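Local coordinates for uncharacterized protein (PDB 3X0T) that is the PirA component of a plasmid-encoded Vibrio toxin, a jelly-roll protein linked to pore formation that may recognise carbohydrate, at residues Glu50-Tyr55 / Ser71-Arg76; Ser40-Asn45 / Thr79-Arg84; Gly21-Val26 / Val95-Gly100. One frame throughout, in Å; residues are numbered along the deposited sequence. Where two conformers were deposited one is given.

Contact 1: residues Glu50-Tyr55 / Ser71-Arg76; sequences ELTIQY and SHVVQR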
ATOM      1  N   GLU A  50     -11.981   9.947   4.485  1.00 10.95           N
ATOM      2  CA  GLU A  50     -10.831   9.776   3.552  1.00 10.93           C
ATOM      3  C   GLU A  50      -9.675   8.999   4.233  1.00  9.87           C
ATOM      4  O   GLU A  50      -9.511   9.011   5.463  1.00 10.38           O
ATOM      5  CB  GLU A  50     -10.290  11.115   3.084  1.00 13.69           C
ATOM      6  CG  GLU A  50      -9.629  11.952   4.109  1.00 14.38           C
ATOM      7  CD  GLU A  50      -9.326  13.372   3.699  1.00 16.16           C
ATOM      8  OE1 GLU A  50      -9.664  13.875   2.611  1.00 17.65           O
ATOM      9  OE2 GLU A  50      -8.800  14.073   4.605  1.00 21.94           O
ATOM     10  N   LEU A  51      -8.812   8.423   3.422  1.00 10.55           N
ATOM     11  CA  LEU A  51      -7.596   7.708   3.841  1.00  9.11           C
ATOM     12  C   LEU A  51      -6.446   8.186   2.974  1.00 10.04           C
ATOM     13  O   LEU A  51      -6.624   8.442   1.781  1.00 12.55           O
ATOM     14  CB  LEU A  51      -7.801   6.201   3.630  1.00  9.82           C
ATOM     15  CG  LEU A  51      -8.925   5.550   4.466  1.00  9.63           C
ATOM     16  CD1 LEU A  51      -9.219   4.145   3.990  1.00 10.92           C
ATOM     17  CD2 LEU A  51      -8.654   5.634   5.912  1.00 11.04           C
ATOM     18  N   THR A  52      -5.231   8.175   3.556  1.00  9.36           N
ATOM     19  CA  THR A  52      -4.021   8.337   2.726  1.00 10.12           C
ATOM     20  C   THR A  52      -3.349   6.975   2.491  1.00  9.43           C
ATOM     21  O   THR A  52      -3.251   6.203   3.446  1.00 10.50           O
ATOM     22  CB  THR A  52      -3.055   9.264   3.425  1.00 11.32           C
ATOM     23  OG1 THR A  52      -3.663  10.567   3.467  1.00 12.30           O
ATOM     24  CG2 THR A  52      -1.729   9.382   2.672  1.00 14.37           C
ATOM     25  N   ILE A  53      -2.939   6.684   1.271  1.00  8.47           N
ATOM     26  CA  ILE A  53      -2.112   5.522   1.015  1.00  8.44           C
ATOM     27  C   ILE A  53      -0.720   5.996   0.663  1.00  8.07           C
ATOM     28  O   ILE A  53      -0.556   6.973  -0.104  1.00  9.18           O
ATOM     29  CB  ILE A  53      -2.734   4.613  -0.057  1.00  8.86           C
ATOM     30  CG1 ILE A  53      -1.986   3.269  -0.108  1.00  8.10           C
ATOM     31  CG2 ILE A  53      -2.858   5.279  -1.425  1.00 11.21           C
ATOM     32  CD1 ILE A  53      -2.694   2.217  -0.933  1.00  9.54           C
ATOM     33  N   GLN A  54       0.285   5.330   1.212  1.00  7.62           N
ATOM     34  CA  GLN A  54       1.680   5.695   0.893  1.00  7.99           C
ATOM     35  C   GLN A  54       2.499   4.472   0.531  1.00  6.99           C
ATOM     36  O   GLN A  54       2.350   3.390   1.120  1.00  7.85           O
ATOM     37  CB  GLN A  54       2.422   6.401   2.066  1.00  7.94           C
ATOM     38  CG  GLN A  54       1.704   7.680   2.495  1.00  9.84           C
ATOM     39  CD  GLN A  54       2.519   8.509   3.372  1.00  9.33           C
ATOM     40  OE1 GLN A  54       3.307   8.048   4.229  1.00  9.67           O
ATOM     41  NE2 GLN A  54       2.337   9.842   3.174  1.00 11.56           N
ATOM     42  N   TYR A  55       3.384   4.663  -0.434  1.00  7.05           N
ATOM     43  CA  TYR A  55       4.431   3.700  -0.775  1.00  7.01           C
ATOM     44  C   TYR A  55       5.703   4.190  -0.096  1.00  6.35           C
ATOM     45  O   TYR A  55       6.120   5.295  -0.379  1.00  7.58           O
ATOM     46  CB  TYR A  55       4.602   3.601  -2.297  1.00  7.49           C
ATOM     47  CG  TYR A  55       5.151   2.305  -2.745  1.00  7.32           C
ATOM     48  CD1 TYR A  55       6.494   1.940  -2.472  1.00  7.79           C
ATOM     49  CD2 TYR A  55       4.345   1.358  -3.377  1.00  7.73           C
ATOM     50  CE1 TYR A  55       6.973   0.682  -2.815  1.00  8.00           C
ATOM     51  CE2 TYR A  55       4.821   0.103  -3.703  1.00  8.19           C
ATOM     52  CZ  TYR A  55       6.136  -0.233  -3.420  1.00  8.73           C
ATOM     53  OH  TYR A  55       6.573  -1.498  -3.753  1.00  9.84           O
ATOM     54  N   SER A  71       2.489   9.167  -2.258  1.00  8.97           N
ATOM     55  CA  SER A  71       1.401   9.364  -1.327  1.00  9.50           C
ATOM     56  C   SER A  71       0.145   9.824  -2.061  1.00  9.58           C
ATOM     57  O   SER A  71       0.293  10.614  -3.015  1.00 11.63           O
ATOM     58  CB  SER A  71       1.804  10.398  -0.279  1.00 11.52           C
ATOM     59  OG  SER A  71       0.869  10.519   0.774  1.00 12.67           O
ATOM     60  N   HIS A  72      -1.034   9.412  -1.687  1.00 10.01           N
ATOM     61  CA  HIS A  72      -2.250   9.865  -2.355  1.00 11.07           C
ATOM     62  C   HIS A  72      -3.419   9.731  -1.367  1.00 10.56           C
ATOM     63  O   HIS A  72      -3.482   8.798  -0.579  1.00 11.92           O
ATOM     64  CB  HIS A  72      -2.524   8.971  -3.577  1.00 12.67           C
ATOM     65  CG  HIS A  72      -3.638   9.461  -4.404  1.00 14.51           C
ATOM     66  ND1 HIS A  72      -3.489  10.408  -5.389  1.00 16.88           N
ATOM     67  CD2 HIS A  72      -4.948   9.132  -4.385  1.00 16.01           C
ATOM     68  CE1 HIS A  72      -4.675  10.668  -5.921  1.00 20.15           C
ATOM     69  NE2 HIS A  72      -5.559   9.870  -5.362  1.00 19.73           N
ATOM     70  N   VAL A  73      -4.394  10.662  -1.471  1.00 11.59           N
ATOM     71  CA  VAL A  73      -5.577  10.667  -0.605  1.00 12.31           C
ATOM     72  C   VAL A  73      -6.718  10.057  -1.354  1.00 11.80           C
ATOM     73  O   VAL A  73      -7.011  10.463  -2.511  1.00 14.82           O
ATOM     74  CB  VAL A  73      -5.926  12.040  -0.086  1.00 13.46           C
ATOM     75  CG1 VAL A  73      -7.212  12.010   0.728  1.00 15.82           C
ATOM     76  CG2 VAL A  73      -4.787  12.627   0.695  1.00 15.35           C
ATOM     77  N   VAL A  74      -7.444   9.127  -0.758  1.00 12.90           N
ATOM     78  CA  VAL A  74      -8.551   8.406  -1.333  1.00 11.98           C
ATOM     79  C   VAL A  74      -9.831   8.691  -0.566  1.00 12.64           C
ATOM     80  O   VAL A  74      -9.899   8.425   0.621  1.00 11.76           O
ATOM     81  CB  VAL A  74      -8.258   6.874  -1.324  1.00 13.67           C
ATOM     82  CG1 VAL A  74      -9.337   6.126  -2.057  1.00 14.43           C
ATOM     83  CG2 VAL A  74      -6.848   6.581  -1.941  1.00 14.15           C
ATOM     84  N   GLN A  75     -10.846   9.262  -1.211  1.00 13.65           N
ATOM     85  CA  GLN A  75     -12.133   9.587  -0.539  1.00 14.09           C
ATOM     86  C   GLN A  75     -13.027   8.346  -0.371  1.00 13.81           C
ATOM     87  O   GLN A  75     -12.771   7.321  -0.989  1.00 13.85           O
ATOM     88  CB  GLN A  75     -12.893  10.643  -1.312  1.00 16.70           C
ATOM     89  CG  GLN A  75     -12.074  11.885  -1.548  1.00 18.02           C
ATOM     90  CD  GLN A  75     -11.782  12.565  -0.209  1.00 17.36           C
ATOM     91  OE1 GLN A  75     -12.636  12.678   0.723  1.00 20.04           O
ATOM     92  NE2 GLN A  75     -10.538  12.989  -0.030  1.00 20.49           N
ATOM     93  N   ARG A  76     -14.113   8.503   0.412  1.00 14.03           N
ATOM     94  CA  ARG A  76     -14.998   7.324   0.656  1.00 15.19           C
ATOM     95  C   ARG A  76     -15.482   6.818  -0.674  1.00 15.74           C
ATOM     96  O   ARG A  76     -15.751   7.657  -1.552  1.00 17.47           O
ATOM     97  CB  ARG A  76     -16.144   7.670   1.703  1.00 16.60           C
ATOM     98  CG  ARG A  76     -17.217   8.606   1.161  1.00 17.13           C
ATOM     99  CD  ARG A  76     -18.426   8.665   2.045  1.00 17.44           C
ATOM    100  NE  ARG A  76     -19.133   7.383   1.959  1.00 20.40           N
ATOM    101  CZ  ARG A  76     -20.107   6.890   2.721  1.00 18.72           C
ATOM    102  NH1 ARG A  76     -20.593   7.664   3.682  1.00 19.73           N
ATOM    103  NH2 ARG A  76     -20.600   5.673   2.428  1.00 27.15           N
TER
HETATM  104  O   HOH W   1     -12.963  14.318   2.776  1.00 29.21           O

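Contact 2: residues Ser40-Asn45 / Thr79-Arg84; sequences SVDIEN and TYHLQR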
ATOM      1  N   SER A  40       2.414  -3.283  -7.087  1.00 10.22           N
ATOM      2  CA  SER A  40       1.350  -2.252  -7.150  1.00 10.55           C
ATOM      3  C   SER A  40       0.077  -2.795  -6.538  1.00 10.51           C
ATOM      4  O   SER A  40      -0.158  -4.010  -6.546  1.00 11.68           O
ATOM      5  CB  SER A  40       1.058  -1.939  -8.654  1.00 11.79           C
ATOM      6  OG  SER A  40       2.225  -1.387  -9.237  1.00 10.73           O
ATOM      7  N   VAL A  41      -0.805  -1.883  -6.086  1.00 10.41           N
ATOM      8  CA  VAL A  41      -2.084  -2.319  -5.499  1.00 10.80           C
ATOM      9  C   VAL A  41      -3.126  -1.283  -5.917  1.00  9.90           C
ATOM     10  O   VAL A  41      -2.817  -0.182  -6.312  1.00 12.71           O
ATOM     11  CB  VAL A  41      -2.043  -2.388  -3.968  1.00 10.35           C
ATOM     12  CG1 VAL A  41      -0.935  -3.305  -3.527  1.00 12.20           C
ATOM     13  CG2 VAL A  41      -1.926  -1.052  -3.302  1.00 11.48           C
ATOM     14  N   ASP A  42      -4.388  -1.726  -5.789  1.00 11.23           N
ATOM     15  CA  ASP A  42      -5.472  -0.757  -5.779  1.00 11.41           C
ATOM     16  C   ASP A  42      -6.079  -0.740  -4.387  1.00 10.47           C
ATOM     17  O   ASP A  42      -6.154  -1.752  -3.704  1.00 11.32           O
ATOM     18  CB  ASP A  42      -6.619  -1.108  -6.771  1.00 14.15           C
ATOM     19  CG  ASP A  42      -6.093  -1.457  -8.085  1.00 19.13           C
ATOM     20  OD1 ASP A  42      -5.304  -0.728  -8.624  1.00 20.88           O
ATOM     21  OD2 ASP A  42      -6.538  -2.534  -8.594  1.00 26.29           O
ATOM     22  N   ILE A  43      -6.501   0.434  -3.942  1.00 10.05           N
ATOM     23  CA  ILE A  43      -7.196   0.563  -2.672  1.00 10.24           C
ATOM     24  C   ILE A  43      -8.657   1.038  -2.937  1.00 11.57           C
ATOM     25  O   ILE A  43      -8.849   2.036  -3.642  1.00 12.30           O
ATOM     26  CB  ILE A  43      -6.487   1.582  -1.756  1.00 10.29           C
ATOM     27  CG1 ILE A  43      -7.343   1.761  -0.460  1.00 10.01           C
ATOM     28  CG2 ILE A  43      -6.152   2.941  -2.402  1.00 10.85           C
ATOM     29  CD1 ILE A  43      -6.647   2.585   0.627  1.00 10.63           C
ATOM     30  N   GLU A  44      -9.619   0.302  -2.343  1.00 11.13           N
ATOM     31  CA  GLU A  44     -11.018   0.747  -2.335  1.00 11.71           C
ATOM     32  C   GLU A  44     -11.306   1.173  -0.889  1.00 10.15           C
ATOM     33  O   GLU A  44     -11.205   0.406   0.041  1.00 11.16           O
ATOM     34  CB  GLU A  44     -11.925  -0.463  -2.732  1.00 12.20           C
ATOM     35  CG  GLU A  44     -13.372  -0.108  -2.677  1.00 14.27           C
ATOM     36  CD  GLU A  44     -14.302  -1.303  -2.832  1.00 17.88           C
ATOM     37  OE1 GLU A  44     -13.849  -2.501  -2.769  1.00 19.12           O
ATOM     38  OE2 GLU A  44     -15.530  -1.057  -2.921  1.00 20.69           O
ATOM     39  N   ASN A  45     -11.711   2.444  -0.768  1.00 11.08           N
ATOM     40  CA  ASN A  45     -12.077   2.963   0.540  1.00 10.57           C
ATOM     41  C   ASN A  45     -13.532   2.639   0.843  1.00 10.52           C
ATOM     42  O   ASN A  45     -14.409   3.129   0.104  1.00 12.69           O
ATOM     43  CB  ASN A  45     -11.842   4.452   0.506  1.00 10.38           C
ATOM     44  CG  ASN A  45     -12.149   5.123   1.861  1.00  9.70           C
ATOM     45  OD1 ASN A  45     -12.777   4.521   2.743  1.00 11.12           O
ATOM     46  ND2 ASN A  45     -11.649   6.343   2.010  1.00 10.66           N
ATOM     47  N   THR A  79     -11.921   4.070  -5.539  1.00 14.87           N
ATOM     48  CA  THR A  79     -10.848   3.124  -5.735  1.00 13.08           C
ATOM     49  C   THR A  79      -9.710   3.818  -6.448  1.00 12.70           C
ATOM     50  O   THR A  79      -9.917   4.579  -7.390  1.00 15.95           O
ATOM     51  CB  THR A  79     -11.286   1.900  -6.523  1.00 14.25           C
ATOM     52  OG1 THR A  79     -12.364   1.268  -5.814  1.00 17.60           O
ATOM     53  CG2 THR A  79     -10.232   0.999  -6.765  1.00 17.47           C
ATOM     54  N   TYR A  80      -8.478   3.599  -6.008  1.00 12.05           N
ATOM     55  CA  TYR A  80      -7.315   4.262  -6.529  1.00 12.01           C
ATOM     56  C   TYR A  80      -6.155   3.298  -6.809  1.00 12.31           C
ATOM     57  O   TYR A  80      -5.942   2.402  -6.004  1.00 12.05           O
ATOM     58  CB  TYR A  80      -6.807   5.286  -5.537  1.00 13.31           C
ATOM     59  CG  TYR A  80      -5.549   5.926  -5.923  1.00 12.71           C
ATOM     60  CD1 TYR A  80      -5.542   6.889  -6.955  1.00 16.10           C
ATOM     61  CD2 TYR A  80      -4.319   5.572  -5.336  1.00 13.32           C
ATOM     62  CE1 TYR A  80      -4.367   7.503  -7.335  1.00 14.62           C
ATOM     63  CE2 TYR A  80      -3.142   6.222  -5.701  1.00 13.87           C
ATOM     64  CZ  TYR A  80      -3.188   7.179  -6.729  1.00 16.54           C
ATOM     65  OH  TYR A  80      -1.991   7.793  -7.084  1.00 19.56           O
ATOM     66  N   HIS A  81      -5.472   3.451  -7.946  1.00 13.16           N
ATOM     67  CA  HIS A  81      -4.324   2.557  -8.292  1.00 12.94           C
ATOM     68  C   HIS A  81      -3.030   3.177  -7.888  1.00 12.14           C
ATOM     69  O   HIS A  81      -2.662   4.286  -8.306  1.00 13.63           O
ATOM     70  CB  HIS A  81      -4.315   2.364  -9.816  1.00 13.66           C
ATOM     71  CG  HIS A  81      -3.134   1.542 -10.211  1.00 14.13           C
ATOM     72  ND1 HIS A  81      -3.061   0.178  -9.989  1.00 13.94           N
ATOM     73  CD2 HIS A  81      -1.956   1.858 -10.771  1.00 13.84           C
ATOM     74  CE1 HIS A  81      -1.892  -0.320 -10.393  1.00 14.22           C
ATOM     75  NE2 HIS A  81      -1.209   0.685 -10.885  1.00 13.56           N
ATOM     76  N   LEU A  82      -2.333   2.516  -6.931  1.00 11.00           N
ATOM     77  CA  LEU A  82      -1.000   2.919  -6.523  1.00  9.51           C
ATOM     78  C   LEU A  82      -0.003   2.061  -7.260  1.00 10.00           C
ATOM     79  O   LEU A  82       0.193   0.869  -6.972  1.00 10.40           O
ATOM     80  CB  LEU A  82      -0.865   2.690  -5.001  1.00 10.30           C
ATOM     81  CG  LEU A  82       0.504   3.007  -4.405  1.00 10.17           C
ATOM     82  CD1 LEU A  82       0.889   4.437  -4.668  1.00 16.63           C
ATOM     83  CD2 LEU A  82       0.549   2.671  -2.943  1.00 10.69           C
ATOM     84  N   GLN A  83       0.637   2.682  -8.263  1.00 11.08           N
ATOM     85  CA  GLN A  83       1.660   1.954  -9.032  1.00 12.05           C
ATOM     86  C   GLN A  83       2.984   1.977  -8.246  1.00  9.63           C
ATOM     87  O   GLN A  83       3.408   3.030  -7.782  1.00 10.91           O
ATOM     88  CB  GLN A  83       1.787   2.689 -10.398  1.00 12.92           C
ATOM     89  CG  GLN A  83       2.838   2.066 -11.315  1.00 14.15           C
ATOM     90  CD  GLN A  83       2.445   0.653 -11.836  1.00 12.12           C
ATOM     91  OE1 GLN A  83       1.283   0.240 -11.844  1.00 13.79           O
ATOM     92  NE2 GLN A  83       3.477  -0.052 -12.287  1.00 14.33           N
ATOM     93  N   ARG A  84       3.648   0.835  -8.207  1.00 10.06           N
ATOM     94  CA  ARG A  84       4.911   0.791  -7.500  0.60  9.51           C
ATOM     95  C   ARG A  84       5.928   1.716  -8.147  1.00  9.95           C
ATOM     96  O   ARG A  84       5.891   1.919  -9.363  1.00 11.78           O
ATOM     97  CB  ARG A  84       5.455  -0.617  -7.536  0.60  8.16           C
ATOM     98  CG  ARG A  84       5.839  -1.035  -8.944  0.60  9.81           C
ATOM     99  CD  ARG A  84       6.294  -2.456  -8.931  0.60 12.08           C
ATOM    100  NE  ARG A  84       6.655  -2.882 -10.301  0.60 11.73           N
ATOM    101  CZ  ARG A  84       6.734  -4.152 -10.708  0.60 14.57           C
ATOM    102  NH1 ARG A  84       6.440  -5.095  -9.883  0.60 15.86           N
ATOM    103  NH2 ARG A  84       7.144  -4.459 -11.959  0.60 18.57           N
TER

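Contact 3: residues Gly21-Val26 / Val95-Gly100; sequences GGVTEV and VVINNG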
ATOM      1  N   GLY A  21      -4.935   9.120  13.335  1.00 12.53           N
ATOM      2  CA  GLY A  21      -3.531   8.894  13.015  1.00 13.76           C
ATOM      3  C   GLY A  21      -3.207   7.435  12.943  1.00 12.60           C
ATOM      4  O   GLY A  21      -1.990   7.134  12.917  1.00 13.47           O
ATOM      5  N   GLY A  22      -4.171   6.502  12.855  1.00 12.20           N
ATOM      6  CA  GLY A  22      -3.778   5.110  12.711  1.00 11.97           C
ATOM      7  C   GLY A  22      -3.032   4.856  11.403  1.00 10.15           C
ATOM      8  O   GLY A  22      -3.278   5.515  10.375  1.00 11.07           O
ATOM      9  N   VAL A  23      -2.145   3.866  11.491  1.00 10.83           N
ATOM     10  CA  VAL A  23      -1.366   3.435  10.327  1.00 10.81           C
ATOM     11  C   VAL A  23      -1.524   1.946  10.212  1.00 10.69           C
ATOM     12  O   VAL A  23      -1.269   1.229  11.196  1.00 13.85           O
ATOM     13  CB  VAL A  23       0.149   3.820  10.503  1.00 11.85           C
ATOM     14  CG1 VAL A  23       0.930   3.314   9.290  1.00 12.40           C
ATOM     15  CG2 VAL A  23       0.315   5.318  10.689  1.00 13.25           C
ATOM     16  N   THR A  24      -1.938   1.426   9.096  1.00  8.64           N
ATOM     17  CA  THR A  24      -2.061   0.001   8.887  1.00  9.01           C
ATOM     18  C   THR A  24      -1.151  -0.383   7.721  1.00  8.07           C
ATOM     19  O   THR A  24      -1.247   0.167   6.640  1.00  8.24           O
ATOM     20  CB  THR A  24      -3.519  -0.413   8.562  1.00  9.27           C
ATOM     21  OG1 THR A  24      -4.259  -0.056   9.712  1.00 10.46           O
ATOM     22  CG2 THR A  24      -3.606  -1.935   8.285  1.00 10.47           C
ATOM     23  N   GLU A  25      -0.259  -1.359   7.967  1.00  8.38           N
ATOM     24  CA  GLU A  25       0.610  -1.923   6.907  0.70  7.92           C
ATOM     25  C   GLU A  25      -0.164  -2.897   6.085  1.00  7.63           C
ATOM     26  O   GLU A  25      -0.692  -3.880   6.616  1.00 10.56           O
ATOM     27  CB  GLU A  25       1.799  -2.726   7.414  0.70 10.31           C
ATOM     28  CG  GLU A  25       2.740  -1.861   8.102  0.70 10.41           C
ATOM     29  CD  GLU A  25       3.985  -2.621   8.512  0.70 11.52           C
ATOM     30  OE1 GLU A  25       3.870  -3.751   9.076  0.70 18.99           O
ATOM     31  OE2 GLU A  25       4.991  -2.057   8.440  0.70  9.22           O
ATOM     32  N   VAL A  26      -0.266  -2.679   4.777  1.00  7.61           N
ATOM     33  CA  VAL A  26      -1.053  -3.563   3.912  1.00  8.77           C
ATOM     34  C   VAL A  26      -0.206  -4.384   2.953  1.00  8.00           C
ATOM     35  O   VAL A  26      -0.686  -5.322   2.357  1.00  8.79           O
ATOM     36  CB  VAL A  26      -2.168  -2.815   3.177  1.00  8.54           C
ATOM     37  CG1 VAL A  26      -3.089  -2.126   4.201  1.00  9.30           C
ATOM     38  CG2 VAL A  26      -1.621  -1.814   2.168  1.00  9.41           C
ATOM     39  N   VAL A  95       1.442   1.542   3.311  1.00  6.87           N
ATOM     40  CA  VAL A  95       0.639   1.801   4.493  1.00  7.25           C
ATOM     41  C   VAL A  95      -0.615   2.595   4.096  1.00  7.00           C
ATOM     42  O   VAL A  95      -0.595   3.349   3.133  1.00  7.90           O
ATOM     43  CB  VAL A  95       1.424   2.561   5.598  1.00  6.82           C
ATOM     44  CG1 VAL A  95       2.526   1.705   6.170  1.00  9.19           C
ATOM     45  CG2 VAL A  95       1.926   3.895   5.136  1.00  9.76           C
ATOM     46  N   VAL A  96      -1.641   2.429   4.893  1.00  7.24           N
ATOM     47  CA  VAL A  96      -2.830   3.253   4.815  1.00  8.10           C
ATOM     48  C   VAL A  96      -2.924   4.006   6.136  1.00  7.87           C
ATOM     49  O   VAL A  96      -2.766   3.403   7.216  1.00  8.33           O
ATOM     50  CB  VAL A  96      -4.117   2.399   4.539  1.00  8.02           C
ATOM     51  CG1 VAL A  96      -5.311   3.321   4.388  1.00  8.80           C
ATOM     52  CG2 VAL A  96      -3.936   1.568   3.282  1.00  9.62           C
ATOM     53  N   ILE A  97      -3.104   5.329   6.035  1.00  8.02           N
ATOM     54  CA  ILE A  97      -3.068   6.225   7.185  1.00  8.77           C
ATOM     55  C   ILE A  97      -4.444   6.926   7.247  1.00  8.35           C
ATOM     56  O   ILE A  97      -4.984   7.414   6.266  1.00  9.25           O
ATOM     57  CB  ILE A  97      -1.952   7.290   6.994  1.00  9.71           C
ATOM     58  CG1 ILE A  97      -0.610   6.592   6.766  1.00 10.81           C
ATOM     59  CG2 ILE A  97      -1.901   8.197   8.221  1.00 12.30           C
ATOM     60  CD1 ILE A  97       0.504   7.544   6.366  1.00 14.52           C
ATOM     61  N   ASN A  98      -4.968   6.923   8.483  1.00  9.51           N
ATOM     62  CA  ASN A  98      -6.283   7.531   8.726  1.00  9.61           C
ATOM     63  C   ASN A  98      -6.092   8.692   9.666  1.00  9.47           C
ATOM     64  O   ASN A  98      -5.898   8.502  10.862  1.00 11.04           O
ATOM     65  CB  ASN A  98      -7.242   6.496   9.336  1.00 10.09           C
ATOM     66  CG  ASN A  98      -8.622   7.053   9.556  1.00  9.91           C
ATOM     67  OD1 ASN A  98      -8.894   8.179   9.186  1.00 11.01           O
ATOM     68  ND2 ASN A  98      -9.499   6.224  10.113  1.00 11.01           N
ATOM     69  N   ASN A  99      -6.108   9.893   9.113  1.00 11.14           N
ATOM     70  CA  ASN A  99      -5.932  11.122   9.919  1.00 12.84           C
ATOM     71  C   ASN A  99      -7.268  11.694  10.336  1.00 13.96           C
ATOM     72  O   ASN A  99      -7.287  12.760  10.991  1.00 16.60           O
ATOM     73  CB  ASN A  99      -5.205  12.174   9.092  1.00 14.04           C
ATOM     74  CG  ASN A  99      -3.812  11.685   8.733  1.00 16.35           C
ATOM     75  OD1 ASN A  99      -3.431  11.568   7.534  1.00 19.90           O
ATOM     76  ND2 ASN A  99      -3.060  11.381   9.744  1.00 15.41           N
ATOM     77  N   GLY A 100      -8.387  11.092   9.998  1.00 13.53           N
ATOM     78  CA  GLY A 100      -9.672  11.634  10.315  1.00 15.26           C
ATOM     79  C   GLY A 100     -10.252  11.042  11.559  1.00 14.51           C
ATOM     80  O   GLY A 100      -9.742  10.121  12.215  1.00 15.23           O
TER

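Contact 1: residues Glu50-Tyr55 / Ser71-Arg76
Leu51 and Val74 face each other as a hydrogen-bonded pair, and from there the strands of 50-55 and 71-76 run antiparallel, their axes 4.6 Å apart at closest and their directions 154° apart. Each carbonyl of this pair takes the other's N-H, with Val74 N 2.8 Å from Leu51 O. Ile53 and His72 repeat the pattern, while Thr52-Val73 and Gln54-Ser71 form the non-hydrogen-bonded pairs between and beyond.

The face carrying Thr52, Gln54, Ser71 and Val73 is joined by one side-chain hydrogen bond. Gln54 turns its amide so that NE2 meets Ser71 OG at 2.9 Å, with the hydroxyl close to the amide plane. Ser71 OG reaches this place because it stands anti to its own backbone N, and there it also lies 3.4 Å from Thr52 CG2. Thr52 OG1 touches Val73 CG2. At the far end Glu50 and Gln75 lie side by side, pointing the same way. Gln75, bent at chi2, brings NE2 to 2.9 Å from Glu50 OE1 in a nearly straight bond (170°) on the anti lone pair of the carboxylate, whose plane is turned 70° from the amide. One water donates to Gln75 OE1 and, weakly, to Glu50 OE1, while Val73 CG1 rests against that same carboxylate oxygen.

On the other face Leu51, Ile53 and Val74 are buried. Ile53 CG2 meets Val74 CG2 at 4.2 Å, and both residues pack on Ile43 of strand 41-45; the ring of His72 stacks on Tyr80. The inner face is thus largely apolar and the outer one mixed, with an exposed Val73 among its polar residues. Strands 51-58 and 67-74, consecutive and paired antiparallel, form a beta hairpin at one side of a sheet in a jelly-roll sandwich.

Contact 2: residues Ser40-Asn45 / Thr79-Arg84
His81 and Asp42 carry the polar side of this antiparallel pairing. The imidazole stands anti to its backbone N (chi1 177°), which sets its position beside Asp42, and the ring's rotation about CB-CG turns ND1 to the carboxylate; ND1 donates to Asp42 OD1 at 2.8 Å. The oxygen sits almost exactly in the ring plane and is met nearly along its C-O axis, although carboxylate and ring planes are 53° apart. The other ring nitrogen is used too: His81 NE2 gives a 2.7 Å bond to Gln83 OE1, straight at 170° and again in the ring plane. Gln83 can offer that oxygen because its chain is bent at chi2. Bonds at both nitrogens thus fix the rotation of the imidazole, and Ser40 CB lies 3.8 Å from its CE1.

Ser40 closes the end of the pairing. Its OG accepts from Arg84 N at 2.8 Å, a side chain taking over where the strand ladder stops. At the other end Thr79 OG1 touches Glu44 CB and CG, while the carboxylate of Glu44 bonds to Tyr109.

The reverse face is apolar. Ile43 CG2 comes to the edge of the Tyr80 ring and to 4.0 Å from Tyr80 CB, and Val41 CG2 meets Leu82 CB at 4.2 Å. Between the faces, paired backbone bonds join Val41 with Leu82 and Ile43 with Tyr80.

With both ring nitrogens acting as donors, His81 is probably protonated, a state the neighbouring carboxylate would help to stabilise. Asp42 bonds His81 firmly through OD1 and His111 only weakly through OD2, so the carboxylate probably helps to balance charge on the outer side of the sheet.

Contact 3: residues Gly21-Val26 / Val95-Gly100
Val23 CG1 rests 3.8 Å from Val95 CB, at the apolar centre of an antiparallel strand pair in one sheet of the jelly roll. Val23 CG2 reaches on to Ile97 CG1 at 4.2 Å, and the methylene CG of Glu25 lies against Val95 CG1. On the reverse face Val26 CG1 meets Val96 CG2 at 3.9 Å. Val26 CG1 stands anti to its carbonyl carbon (chi1 -58°), which turns this methyl toward its partner; Trp15 and Val17 of the other sheet cover this side.

Outward from the centre, Thr24 N to Val96 O and Val96 N to Thr24 O are both 2.9 Å bonds, while Thr24 OG1 bonds to Thr16 O. In the conformer given, Glu25 OE2 forms a salt bridge with Arg93.

Toward the start of 21-26 the ladder becomes irregular. Gly21 and Gly22 together face Asn98 in a G1 beta bulge, Gly21 holding a positive phi (110°). Gly21 N donates to Asn98 O at 2.7 Å and Asn98 N to Gly22 O, while Asn98 ND2 bonds to Ser102 O and Val17 O. The amide oxygen makes an Asx turn: Gly100 N lies 3.1 Å from Asn98 OD1, above the carbonyl plane rather than on a lone pair.

In the fold
Contacts 1 and 3 belong to one four-stranded sheet, where strands 51-58 and 91-98 are neighbours: Thr52 O lies 2.7 Å from Ile97 N and Gln54 N 2.9 Å from Val95 O. Contact 2 lies in the other sheet, its centre about 9 Å from that of contact 1 and about 14 Å from that of contact 3. Across the sandwich, Ile43 CD1 comes to 3.9 Å from Val96 CG2, and Asn45 ND2 reaches Val74 O at 3.1 Å, a probable hydrogen bond between the sheets. Along the chain the contacts are nested, contact 1 inside contact 2 and contact 2 inside contact 3, consistent with a jelly-roll winding.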